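Local atomic coordinates of PHO85 cyclin-10 (Saccharomyces cerevisiae, PDB entry 4KRD), a protein that is the cyclin partner of the kinase PHO85, with which it phosphorylates and inhibits glycogen synthase GSY2, limiting glycogen accumulation under favourable growth conditions. Residues B[85-88]-B[89-93]; B[95-98]-B[99-103]. One frame throughout, in Å; residues are numbered along the deposited sequence.

Interaction 1: residues B[85-88]-B[89-93]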
loop_
_atom_site.group_PDB
_atom_site.type_symbol
_atom_site.label_atom_id
_atom_site.label_comp_id
_atom_site.label_asym_id
_atom_site.label_seq_id
_atom_site.Cartn_x
_atom_site.Cartn_y
_atom_site.Cartn_z
ATOM N N ALA B 85 19.285 -13.370 20.312
ATOM C CA ALA B 85 18.636 -12.551 21.331
ATOM C C ALA B 85 19.360 -11.221 21.514
ATOM O O ALA B 85 18.726 -10.173 21.606
ATOM C CB ALA B 85 18.549 -13.303 22.645
ATOM N N ASP B 86 20.690 -11.261 21.548
ATOM C CA ASP B 86 21.478 -10.048 21.748
ATOM C C ASP B 86 21.452 -9.151 20.509
ATOM O O ASP B 86 21.502 -7.928 20.619
ATOM C CB ASP B 86 22.931 -10.385 22.107
ATOM C CG ASP B 86 23.066 -11.065 23.466
ATOM O OD1 ASP B 86 22.165 -10.901 24.316
ATOM O OD2 ASP B 86 24.085 -11.763 23.683
ATOM N N PHE B 87 21.396 -9.765 19.333
ATOM C CA PHE B 87 21.340 -9.016 18.086
ATOM C C PHE B 87 20.033 -8.236 18.034
ATOM O O PHE B 87 19.999 -7.063 17.654
ATOM C CB PHE B 87 21.445 -9.965 16.898
ATOM C CG PHE B 87 21.542 -9.272 15.571
ATOM C CD1 PHE B 87 22.434 -8.225 15.388
ATOM C CD2 PHE B 87 20.765 -9.692 14.495
ATOM C CE1 PHE B 87 22.543 -7.583 14.158
ATOM C CE2 PHE B 87 20.866 -9.065 13.260
ATOM C CZ PHE B 87 21.759 -7.998 13.090
ATOM N N LEU B 88 18.956 -8.899 18.435
ATOM C CA LEU B 88 17.651 -8.269 18.494
ATOM C C LEU B 88 17.625 -7.128 19.512
ATOM O O LEU B 88 16.982 -6.109 19.279
ATOM C CB LEU B 88 16.567 -9.308 18.793
ATOM C CG LEU B 88 16.093 -10.124 17.589
ATOM C CD1 LEU B 88 15.277 -11.337 18.025
ATOM C CD2 LEU B 88 15.288 -9.220 16.645
ATOM N N LYS B 89 18.324 -7.298 20.634
ATOM C CA LYS B 89 18.457 -6.226 21.623
ATOM C C LYS B 89 19.174 -5.037 21.013
ATOM O O LYS B 89 18.754 -3.888 21.189
ATOM C CB LYS B 89 19.257 -6.692 22.849
ATOM C CG LYS B 89 18.588 -7.757 23.697
ATOM C CD LYS B 89 19.596 -8.454 24.622
ATOM C CE LYS B 89 18.943 -9.592 25.412
ATOM N NZ LYS B 89 19.951 -10.543 25.962
ATOM N N ARG B 90 20.275 -5.310 20.316
ATOM C CA ARG B 90 21.033 -4.246 19.668
ATOM C C ARG B 90 20.181 -3.465 18.659
ATOM O O ARG B 90 20.227 -2.239 18.624
ATOM C CB ARG B 90 22.304 -4.793 19.006
ATOM C CG ARG B 90 22.996 -3.788 18.092
ATOM C CD ARG B 90 24.340 -4.280 17.576
ATOM N NE ARG B 90 24.849 -3.405 16.522
ATOM C CZ ARG B 90 25.486 -2.256 16.736
ATOM N NH1 ARG B 90 25.709 -1.836 17.977
ATOM N NH2 ARG B 90 25.900 -1.524 15.708
ATOM N N ILE B 91 19.404 -4.181 17.848
ATOM C CA ILE B 91 18.541 -3.547 16.852
ATOM C C ILE B 91 17.508 -2.640 17.526
ATOM O O ILE B 91 17.324 -1.486 17.130
ATOM C CB ILE B 91 17.852 -4.608 15.938
ATOM C CG1 ILE B 91 18.901 -5.387 15.139
ATOM C CG2 ILE B 91 16.870 -3.956 14.970
ATOM C CD1 ILE B 91 18.336 -6.528 14.265
ATOM N N GLN B 92 16.847 -3.150 18.556
ATOM C CA GLN B 92 15.817 -2.371 19.234
ATOM C C GLN B 92 16.391 -1.196 20.027
ATOM O O GLN B 92 15.772 -0.135 20.105
ATOM C CB GLN B 92 14.965 -3.267 20.135
ATOM C CG GLN B 92 13.865 -2.534 20.889
ATOM C CD GLN B 92 12.868 -1.833 19.967
ATOM O OE1 GLN B 92 12.076 -0.993 20.405
ATOM N NE2 GLN B 92 12.910 -2.170 18.688
ATOM N N ASP B 93 17.568 -1.388 20.615
ATOM C CA ASP B 93 18.250 -0.321 21.349
ATOM C C ASP B 93 18.580 0.842 20.422
ATOM O O ASP B 93 18.470 2.014 20.802
ATOM C CB ASP B 93 19.543 -0.844 21.986
ATOM C CG ASP B 93 19.290 -1.637 23.256
ATOM O OD1 ASP B 93 18.199 -1.482 23.851
ATOM O OD2 ASP B 93 20.187 -2.411 23.660
#
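Lys-89 reaches back along the helix to Asp-86, and its NZ meets OD1 of that carboxylate at 2.8 Å, nearly along the C-O axis of OD1, in an i to i+3 salt bridge. The two side chains run alongside each other and point the same way. Beyond CG the lysine is extended, and its CG passes 3.2 Å from Ala-85 O, the same carbonyl that takes the Lys-89 backbone N-H. On the far side of the helix, Ile-91 lays its CD1 over one face of the Phe-87 ring, 3.9 Å from the centroid and nearer CE2 than the ring centre, a CH-pi contact. Phe-87 CG anti to the backbone N (chi1 -174°) tilts the ring back toward Ile-91, whose CG1 lies 3.2 Å from Phe-87 O. Four successive i to i+4 backbone bonds, from Lys-89 N through Gln-92 N, fix these spacings. Farther out, Ser-83 OG accepts a hydrogen bond from Asp-86 N, Phe-87 and Ile-91 rest on Ile-137 of helix 130-148, and Arg-90 binds the carbonyls of Val-161 and Lys-160. Helix 84-95 is thus amphipathic: a charged pair on its outer side, an aromatic-aliphatic pair packed into the helical cyclin domain.

Interaction 2: residues B[95-98]-B[99-103]; sequences CEYQ and PTVYL
Tyr-97 packs its CB against Val-101 CG2 at 3.8 Å, and its CG lies 4.1 Å from both methyls of the valine, which approach from one side. Tyr-102 comes in at about a right angle, its OH in the plane of the Tyr-97 ring and 3.7 Å from CD2 at the edge, while its CE2 touches Tyr-97 CB. CG of Tyr-97 stands beside the backbone N (chi1 -68°), which turns the ring toward the valine and inward, onto Val-141 and Thr-145 of helix 130-148. This is the tight, buried part. Here the chain leaves helix 84-95 with Glu-96 at positive phi and enters helix 99-113, a short connection between consecutive helices of the mainly helical cyclin domain. Gln-98 O, just ahead of Pro-99, accepts Val-101 N at 3.1 Å, the donor standing well above the carbonyl plane, an i to i+3 bond at the N-terminal end of the helix. The other side is looser. Gln-98 bends at chi2 (-73°) and meets Pro-99 mainly through CB, 3.4 Å from the proline CD; its amide carbon is 4.0 Å from that CD. Both residues are partly exposed, and Gln-98 also packs on a polar side chain of the partner protein chain, whose backbone hydrogen-bonds Thr-100 OG1.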
loop_
_atom_site.group_PDB
_atom_site.type_symbol
_atom_site.label_atom_id
_atom_site.label_comp_id
_atom_site.label_asym_id
_atom_site.label_seq_id
_atom_site.Cartn_x
_atom_site.Cartn_y
_atom_site.Cartn_z
ATOM N N CYS B 95 17.147 1.307 17.243
ATOM C CA CYS B 95 16.062 1.721 16.350
ATOM C C CYS B 95 14.777 2.121 17.051
ATOM O O CYS B 95 14.004 2.897 16.515
ATOM C CB CYS B 95 15.749 0.622 15.339
ATOM S SG CYS B 95 17.084 0.260 14.244
ATOM N N GLU B 96 14.534 1.572 18.238
ATOM C CA GLU B 96 13.340 1.928 19.004
ATOM C C GLU B 96 12.042 1.789 18.197
ATOM O O GLU B 96 11.273 2.743 18.038
ATOM C CB GLU B 96 13.482 3.337 19.594
ATOM C CG GLU B 96 14.603 3.452 20.627
ATOM C CD GLU B 96 14.831 4.888 21.096
ATOM O OE1 GLU B 96 13.931 5.740 20.908
ATOM O OE2 GLU B 96 15.917 5.161 21.654
ATOM N N TYR B 97 11.790 0.578 17.710
ATOM C CA TYR B 97 10.576 0.306 16.948
ATOM C C TYR B 97 9.406 -0.044 17.851
ATOM O O TYR B 97 9.594 -0.455 18.997
ATOM C CB TYR B 97 10.810 -0.849 15.966
ATOM C CG TYR B 97 11.762 -0.517 14.846
ATOM C CD1 TYR B 97 11.574 0.610 14.060
ATOM C CD2 TYR B 97 12.842 -1.343 14.559
ATOM C CE1 TYR B 97 12.441 0.914 13.024
ATOM C CE2 TYR B 97 13.712 -1.050 13.528
ATOM C CZ TYR B 97 13.510 0.081 12.766
ATOM O OH TYR B 97 14.381 0.377 11.743
ATOM N N GLN B 98 8.202 0.119 17.310
ATOM C CA GLN B 98 6.960 -0.326 17.930
ATOM C C GLN B 98 6.876 -1.831 17.879
ATOM O O GLN B 98 7.524 -2.452 17.044
ATOM C CB GLN B 98 5.775 0.234 17.148
ATOM C CG GLN B 98 5.559 1.717 17.335
ATOM C CD GLN B 98 4.988 2.039 18.700
ATOM O OE1 GLN B 98 5.710 2.472 19.601
ATOM N NE2 GLN B 98 3.686 1.815 18.864
ATOM N N PRO B 99 6.060 -2.428 18.758
ATOM C CA PRO B 99 5.908 -3.887 18.769
ATOM C C PRO B 99 5.375 -4.413 17.440
ATOM O O PRO B 99 5.681 -5.548 17.078
ATOM C CB PRO B 99 4.878 -4.127 19.882
ATOM C CG PRO B 99 4.991 -2.932 20.765
ATOM C CD PRO B 99 5.305 -1.783 19.847
ATOM N N THR B 100 4.587 -3.596 16.738
ATOM C CA THR B 100 4.028 -3.964 15.439
ATOM C C THR B 100 5.101 -4.388 14.437
ATOM O O THR B 100 4.864 -5.238 13.576
ATOM C CB THR B 100 3.257 -2.782 14.837
ATOM O OG1 THR B 100 2.313 -2.303 15.797
ATOM C CG2 THR B 100 2.523 -3.212 13.575
ATOM N N VAL B 101 6.281 -3.795 14.547
ATOM C CA VAL B 101 7.362 -4.098 13.619
ATOM C C VAL B 101 7.793 -5.564 13.738
ATOM O O VAL B 101 7.978 -6.258 12.735
ATOM C CB VAL B 101 8.545 -3.132 13.814
ATOM C CG1 VAL B 101 9.772 -3.600 13.041
ATOM C CG2 VAL B 101 8.122 -1.718 13.391
ATOM N N TYR B 102 7.908 -6.038 14.975
ATOM C CA TYR B 102 8.321 -7.404 15.231
ATOM C C TYR B 102 7.196 -8.418 14.993
ATOM O O TYR B 102 7.462 -9.549 14.586
ATOM C CB TYR B 102 8.939 -7.510 16.633
ATOM C CG TYR B 102 10.108 -6.556 16.774
ATOM C CD1 TYR B 102 11.266 -6.754 16.035
ATOM C CD2 TYR B 102 10.041 -5.446 17.605
ATOM C CE1 TYR B 102 12.325 -5.899 16.127
ATOM C CE2 TYR B 102 11.117 -4.573 17.715
ATOM C CZ TYR B 102 12.257 -4.816 16.973
ATOM O OH TYR B 102 13.349 -3.980 17.045
ATOM N N LEU B 103 5.948 -8.012 15.210
ATOM C CA LEU B 103 4.820 -8.895 14.911
ATOM C C LEU B 103 4.760 -9.165 13.410
ATOM O O LEU B 103 4.581 -10.305 12.980
ATOM C CB LEU B 103 3.495 -8.299 15.390
ATOM C CG LEU B 103 3.405 -7.910 16.872
ATOM C CD1 LEU B 103 2.094 -7.174 17.173
ATOM C CD2 LEU B 103 3.572 -9.135 17.758
#

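In the fold
Coming from the N terminus, the chain first runs through helices 36-54 and 65-72, then reaches helix 84-95, where interaction 1 spans a little over two turns and closes no loop. Two residues later interaction 2 begins, taking in the end of that helix, the short connection and the first turn of helix 99-113; it closes the turn between the two helices. The contacts are in series, neither nested nor crossed, with centres about 12 Å apart. They touch, for example where Ile-91 CG2 lies 4.1 Å from Tyr-102 OH. Both also lean on helices 36-54 and 130-148, while interaction 2 also meets helix 189-203 and the other protein chain.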